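PDB 4YOK: putative flagellar protein FliS from Parabacteroides merdae ATCC 43184, which is of unknown function, a member of the DUF3823 family that joins a prealbumin-like (transthyretin-like) domain to a second all-beta domain. Local coordinates for residues Leu23-Thr28 with Val49-Asp54; Asn74-Asn79 with Gln194-Pro199. All blocks are in the same frame, centred on the assembly; numbering follows the deposited sequence.

Contact 1. Residues Leu23-Thr28 with Val49-Asp54; sequences LNLRGT and VFVGQD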
loop_
_atom_site.group_PDB
_atom_site.type_symbol
_atom_site.label_atom_id
_atom_site.label_comp_id
_atom_site.label_asym_id
_atom_site.label_seq_id
_atom_site.Cartn_x
_atom_site.Cartn_y
_atom_site.Cartn_z
ATOM N N LEU A 23 2.716 -4.279 4.428
ATOM C CA LEU A 23 2.319 -2.885 4.279
ATOM C C LEU A 23 1.006 -2.814 3.560
ATOM O O LEU A 23 0.740 -3.647 2.683
ATOM C CB LEU A 23 3.386 -2.112 3.483
ATOM C CG LEU A 23 4.792 -2.051 4.081
ATOM C CD1 LEU A 23 5.645 -1.098 3.278
ATOM C CD2 LEU A 23 4.754 -1.671 5.565
ATOM N N ASN A 24 0.206 -1.795 3.901
ATOM C CA ASN A 24 -1.097 -1.510 3.288
ATOM C C ASN A 24 -0.875 -0.423 2.219
ATOM O O ASN A 24 -0.405 0.666 2.541
ATOM C CB ASN A 24 -2.056 -1.059 4.386
ATOM C CG ASN A 24 -2.189 -2.088 5.493
ATOM O OD1 ASN A 24 -1.588 -2.002 6.574
ATOM N ND2 ASN A 24 -2.879 -3.133 5.201
ATOM N N LEU A 25 -1.107 -0.763 0.954
ATOM C CA LEU A 25 -0.795 0.110 -0.180
ATOM C C LEU A 25 -1.950 0.300 -1.150
ATOM O O LEU A 25 -2.977 -0.360 -1.038
ATOM C CB LEU A 25 0.379 -0.556 -0.951
ATOM C CG LEU A 25 1.670 -0.845 -0.122
ATOM C CD1 LEU A 25 2.595 -1.768 -0.866
ATOM C CD2 LEU A 25 2.395 0.440 0.234
ATOM N N ARG A 26 -1.730 1.135 -2.167
ATOM C CA ARG A 26 -2.704 1.262 -3.250
ATOM C C ARG A 26 -2.461 0.059 -4.142
ATOM O O ARG A 26 -1.355 -0.088 -4.700
ATOM C CB ARG A 26 -2.540 2.581 -4.015
ATOM C CG ARG A 26 -3.432 2.577 -5.270
ATOM C CD ARG A 26 -3.572 3.938 -5.946
ATOM N NE ARG A 26 -4.357 3.754 -7.179
ATOM C CZ ARG A 26 -4.116 4.341 -8.345
ATOM N NH1 ARG A 26 -3.133 5.230 -8.460
ATOM N NH2 ARG A 26 -4.860 4.052 -9.404
ATOM N N GLY A 27 -3.453 -0.816 -4.207
ATOM C CA GLY A 27 -3.333 -2.064 -4.954
ATOM C C GLY A 27 -4.010 -2.060 -6.301
ATOM O O GLY A 27 -4.301 -3.126 -6.833
ATOM N N THR A 28 -4.285 -0.869 -6.852
ATOM C CA THR A 28 -4.969 -0.715 -8.151
ATOM C C THR A 28 -4.150 0.139 -9.119
ATOM O O THR A 28 -3.286 0.898 -8.674
ATOM C CB THR A 28 -6.330 -0.026 -7.946
ATOM O OG1 THR A 28 -6.111 1.255 -7.338
ATOM C CG2 THR A 28 -7.333 -0.881 -7.125
ATOM N N VAL A 49 6.088 -6.802 -11.339
ATOM C CA VAL A 49 5.043 -7.457 -10.526
ATOM C C VAL A 49 4.295 -6.341 -9.814
ATOM O O VAL A 49 4.906 -5.378 -9.358
ATOM C CB VAL A 49 5.455 -8.617 -9.574
ATOM C CG1 VAL A 49 6.048 -9.797 -10.348
ATOM C CG2 VAL A 49 6.384 -8.159 -8.470
ATOM N N PHE A 50 2.984 -6.433 -9.791
ATOM C CA PHE A 50 2.152 -5.384 -9.233
ATOM C C PHE A 50 1.742 -5.804 -7.815
ATOM O O PHE A 50 1.349 -6.949 -7.585
ATOM C CB PHE A 50 0.975 -5.092 -10.198
ATOM C CG PHE A 50 1.472 -4.933 -11.628
ATOM C CD1 PHE A 50 1.645 -6.043 -12.454
ATOM C CD2 PHE A 50 1.862 -3.693 -12.111
ATOM C CE1 PHE A 50 2.204 -5.911 -13.731
ATOM C CE2 PHE A 50 2.388 -3.559 -13.409
ATOM C CZ PHE A 50 2.548 -4.669 -14.207
ATOM N N VAL A 51 1.950 -4.909 -6.857
ATOM C CA VAL A 51 1.681 -5.197 -5.445
ATOM C C VAL A 51 0.201 -4.895 -5.130
ATOM O O VAL A 51 -0.338 -3.907 -5.616
ATOM C CB VAL A 51 2.670 -4.401 -4.554
ATOM C CG1 VAL A 51 2.451 -4.714 -3.086
ATOM C CG2 VAL A 51 4.129 -4.711 -4.939
ATOM N N GLY A 52 -0.450 -5.783 -4.377
ATOM C CA GLY A 52 -1.862 -5.619 -4.014
ATOM C C GLY A 52 -2.070 -4.692 -2.838
ATOM O O GLY A 52 -1.106 -4.214 -2.239
ATOM N N GLN A 53 -3.325 -4.493 -2.449
ATOM C CA GLN A 53 -3.693 -3.627 -1.322
ATOM C C GLN A 53 -3.071 -4.017 -0.000
ATOM O O GLN A 53 -2.806 -3.155 0.833
ATOM C CB GLN A 53 -5.208 -3.702 -1.105
ATOM C CG GLN A 53 -6.011 -2.872 -2.031
ATOM C CD GLN A 53 -7.310 -2.471 -1.370
ATOM O OE1 GLN A 53 -7.733 -1.344 -1.506
ATOM N NE2 GLN A 53 -7.995 -3.403 -0.690
ATOM N N ASP A 54 -2.924 -5.337 0.228
ATOM C CA ASP A 54 -2.411 -5.907 1.454
ATOM C C ASP A 54 -0.883 -6.135 1.370
ATOM O O ASP A 54 -0.299 -6.770 2.242
ATOM C CB ASP A 54 -3.160 -7.229 1.763
ATOM C CG ASP A 54 -3.041 -8.300 0.681
ATOM O OD1 ASP A 54 -2.336 -8.054 -0.338
ATOM O OD2 ASP A 54 -3.692 -9.362 0.823
HETATM O O HOH W 1 -4.702 -2.763 3.268
HETATM O O HOH W 2 -0.383 -1.418 -6.988
HETATM O O HOH W 3 -6.047 0.045 -3.271
HETATM O O HOH W 4 -5.071 -5.177 -4.774
#

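Contact 2. Residues Asn74-Asn79 with Gln194-Pro199; sequences NGPWVN and QAIYSP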
loop_
_atom_site.group_PDB
_atom_site.type_symbol
_atom_site.label_atom_id
_atom_site.label_comp_id
_atom_site.label_asym_id
_atom_site.label_seq_id
_atom_site.Cartn_x
_atom_site.Cartn_y
_atom_site.Cartn_z
ATOM N N ASN A 74 9.456 4.570 -6.579
ATOM C CA ASN A 74 8.064 4.130 -6.511
ATOM C C ASN A 74 7.739 3.452 -5.167
ATOM O O ASN A 74 8.259 2.369 -4.863
ATOM C CB ASN A 74 7.776 3.163 -7.691
ATOM C CG ASN A 74 6.362 2.597 -7.772
ATOM O OD1 ASN A 74 6.167 1.423 -8.078
ATOM N ND2 ASN A 74 5.335 3.403 -7.514
ATOM N N GLY A 75 6.825 4.065 -4.417
ATOM C CA GLY A 75 6.350 3.523 -3.150
ATOM C C GLY A 75 6.525 4.465 -1.973
ATOM O O GLY A 75 7.397 5.338 -1.997
ATOM N N PRO A 76 5.738 4.265 -0.892
ATOM C CA PRO A 76 5.844 5.161 0.288
ATOM C C PRO A 76 7.034 4.781 1.199
ATOM O O PRO A 76 6.882 4.592 2.422
ATOM C CB PRO A 76 4.504 4.933 0.989
ATOM C CG PRO A 76 4.197 3.479 0.711
ATOM C CD PRO A 76 4.646 3.280 -0.727
ATOM N N TRP A 77 8.219 4.624 0.592
ATOM C CA TRP A 77 9.418 4.210 1.307
ATOM C C TRP A 77 10.663 4.842 0.704
ATOM O O TRP A 77 10.610 5.340 -0.429
ATOM C CB TRP A 77 9.537 2.667 1.333
ATOM C CG TRP A 77 9.383 1.988 -0.012
ATOM C CD1 TRP A 77 10.237 2.044 -1.081
ATOM C CD2 TRP A 77 8.269 1.183 -0.427
ATOM N NE1 TRP A 77 9.711 1.322 -2.141
ATOM C CE2 TRP A 77 8.545 0.724 -1.736
ATOM C CE3 TRP A 77 7.099 0.739 0.215
ATOM C CZ2 TRP A 77 7.675 -0.133 -2.427
ATOM C CZ3 TRP A 77 6.242 -0.106 -0.466
ATOM C CH2 TRP A 77 6.534 -0.543 -1.766
ATOM N N VAL A 78 11.776 4.841 1.477
ATOM C CA VAL A 78 13.068 5.397 1.050
ATOM C C VAL A 78 13.460 4.751 -0.277
ATOM O O VAL A 78 13.320 3.543 -0.442
ATOM C CB VAL A 78 14.199 5.200 2.116
ATOM C CG1 VAL A 78 15.495 5.897 1.700
ATOM C CG2 VAL A 78 13.775 5.667 3.499
ATOM N N ASN A 79 13.978 5.548 -1.199
ATOM C CA ASN A 79 14.446 5.079 -2.501
ATOM C C ASN A 79 15.855 4.477 -2.350
ATOM O O ASN A 79 16.836 5.012 -2.872
ATOM C CB ASN A 79 14.419 6.236 -3.520
ATOM C CG ASN A 79 14.563 5.773 -4.935
ATOM O OD1 ASN A 79 14.191 4.646 -5.280
ATOM N ND2 ASN A 79 15.096 6.636 -5.789
ATOM N N GLN A 194 3.573 7.813 -3.801
ATOM C CA GLN A 194 2.513 6.932 -3.321
ATOM C C GLN A 194 2.371 7.046 -1.825
ATOM O O GLN A 194 3.373 7.258 -1.136
ATOM C CB GLN A 194 2.872 5.458 -3.665
ATOM C CG GLN A 194 2.527 5.027 -5.107
ATOM C CD GLN A 194 1.045 5.127 -5.364
ATOM O OE1 GLN A 194 0.207 4.664 -4.569
ATOM N NE2 GLN A 194 0.688 5.827 -6.432
ATOM N N ALA A 195 1.153 6.905 -1.321
ATOM C CA ALA A 195 0.899 6.945 0.121
ATOM C C ALA A 195 1.005 5.550 0.751
ATOM O O ALA A 195 0.958 4.518 0.049
ATOM C CB ALA A 195 -0.511 7.501 0.368
ATOM N N ILE A 196 1.090 5.526 2.095
ATOM C CA ILE A 196 0.943 4.318 2.923
ATOM C C ILE A 196 -0.461 4.426 3.495
ATOM O O ILE A 196 -0.966 5.540 3.689
ATOM C CB ILE A 196 2.045 4.145 4.011
ATOM C CG1 ILE A 196 2.025 2.687 4.593
ATOM C CG2 ILE A 196 1.939 5.204 5.110
ATOM C CD1 ILE A 196 3.321 1.998 4.569
ATOM N N TYR A 197 -1.116 3.300 3.702
ATOM C CA TYR A 197 -2.487 3.296 4.185
ATOM C C TYR A 197 -2.659 2.427 5.422
ATOM O O TYR A 197 -1.782 1.648 5.801
ATOM C CB TYR A 197 -3.402 2.757 3.063
ATOM C CG TYR A 197 -3.460 3.582 1.787
ATOM C CD1 TYR A 197 -2.511 3.420 0.782
ATOM C CD2 TYR A 197 -4.497 4.490 1.569
ATOM C CE1 TYR A 197 -2.573 4.164 -0.395
ATOM C CE2 TYR A 197 -4.561 5.251 0.405
ATOM C CZ TYR A 197 -3.591 5.089 -0.570
ATOM O OH TYR A 197 -3.667 5.804 -1.722
ATOM N N SER A 198 -3.823 2.538 6.032
ATOM C CA SER A 198 -4.284 1.621 7.057
ATOM C C SER A 198 -4.851 0.387 6.339
ATOM O O SER A 198 -5.102 0.474 5.133
ATOM C CB SER A 198 -5.397 2.293 7.870
ATOM O OG SER A 198 -6.570 2.495 7.090
ATOM N N PRO A 199 -5.147 -0.741 7.014
ATOM C CA PRO A 199 -5.955 -1.782 6.342
ATOM C C PRO A 199 -7.331 -1.208 5.995
ATOM O O PRO A 199 -7.759 -0.204 6.595
ATOM C CB PRO A 199 -6.123 -2.865 7.434
ATOM C CG PRO A 199 -5.080 -2.563 8.453
ATOM C CD PRO A 199 -4.907 -1.085 8.434
#

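Contact 1. Residues Leu23-Thr28 with Val49-Asp54
Leu25 overlaps Val51 at the end of the prealbumin-like domain that faces the C-terminal domain, methyl against methyl, with CD1 of Leu25 3.7 Å from CG1 of Val51. Two loops of this beta-sandwich meet here: the one after strand 21-22, and the one in which the chain leaves strand 47-50 for strand 56-62. Leu25 has CG anti to its carbonyl carbon (chi1 -57°), which sets CG beside the backbone N and lets CD1 reach Val51, while the side chain also packs on Pro76; branched apolar chains suit both buried positions. The backbones are tied by a single direct hydrogen bond, Leu25 N to Gln53 O at 2.9 Å. A CA-H...O contact from Asn24 CA reaches the same oxygen, and another runs back from Gln53 CA to Leu25 O. Gly27 CA lies 3.5 Å from Gln53 N, so close that a beta carbon on Gly27 would clash with the backbone of Gly52 and Gln53. Waters fill out the polar network: one takes a proton from Asn24 ND2 and gives one to Gln53 O, and another lies between Gly27 O and Gln53 N. The amide of Gln53 reaches the C-terminal domain, where NE2 donates to Gln142 O and OE1 accepts from Ala144 N; its length lets one residue serve both sides. Its CG, on the way there, passes 3.9 Å from Gly27 N, while its OE1 accepts from a water 2.8 Å away that in turn accepts from Gly27 N.

Contact 2. Residues Asn74-Asn79 with Gln194-Pro199
This is a buried contact of a proline ring against backbone, made between the two domains: the loop joining strands 64-70 and 83-88 of the N-terminal domain presses Pro76 against the chain leading into edge strand 196-202 in the C-terminal one. No direct hydrogen bond links the two segments; Pro76 has the largest share of the buried surface, followed by Gln194. The proline ring lies across the backbone of Gln194 to Ile196, with CB 3.3 Å from Gln194 O and CG 3.5 Å from Ala195 O, so carbon atoms of the ring abut two carbonyl oxygens. The same CB also meets CB of Ile196 at 4.0 Å, and the Ile196 side chain continues onto Met103. A rigid, compact ring suits this place, since it fills the interface without a flexible chain to immobilise. On the N-terminal side of the contact Gly75 CA is 4.0 Å from CB of Gln194. Glycine fits there because its phi is positive and a beta carbon would strike Trp77, whose indole has one face under Gly75 CA, 3.8 Å above the ring centre. Asn74 and Gln194 run side by side, pointing the same way, with amide planes 73° apart; ND2 of Asn74 approaches CG of Gln194, but its hydrogen bonds go to Asp193 and Ala31. Asp193 also accepts from Gly75 N, adding a polar grip just before the proline. Pro76 is the centre of an inverse gamma turn, closed by a weak bond from Trp77 N to Gly75 O, at the interface between the transthyretin-like domain and a second domain whose family belongs to the E-set clan.

Overall arrangement
The two contacts lie in series along the chain, contact 1 closing before contact 2 opens, with centres about 10 Å apart near the middle of the molecule. Contact 1 lies within the N-terminal, transthyretin-like domain; contact 2 spans the 114 residues that separate a loop of that domain from strand 196-202 of the C-terminal one. They meet directly: Asn24 O probably accepts a hydrogen bond from Tyr197 N, 3.0 Å away, while Arg26 CB packs against Gln194 OE1. Segment 23-28 thus touches segment 49-54 of its own domain and edge strand 196-202 of the other. Contact 1 shapes the loop surface of the N-terminal domain that adjoins contact 2, consistent with a defined relative orientation of the two domains.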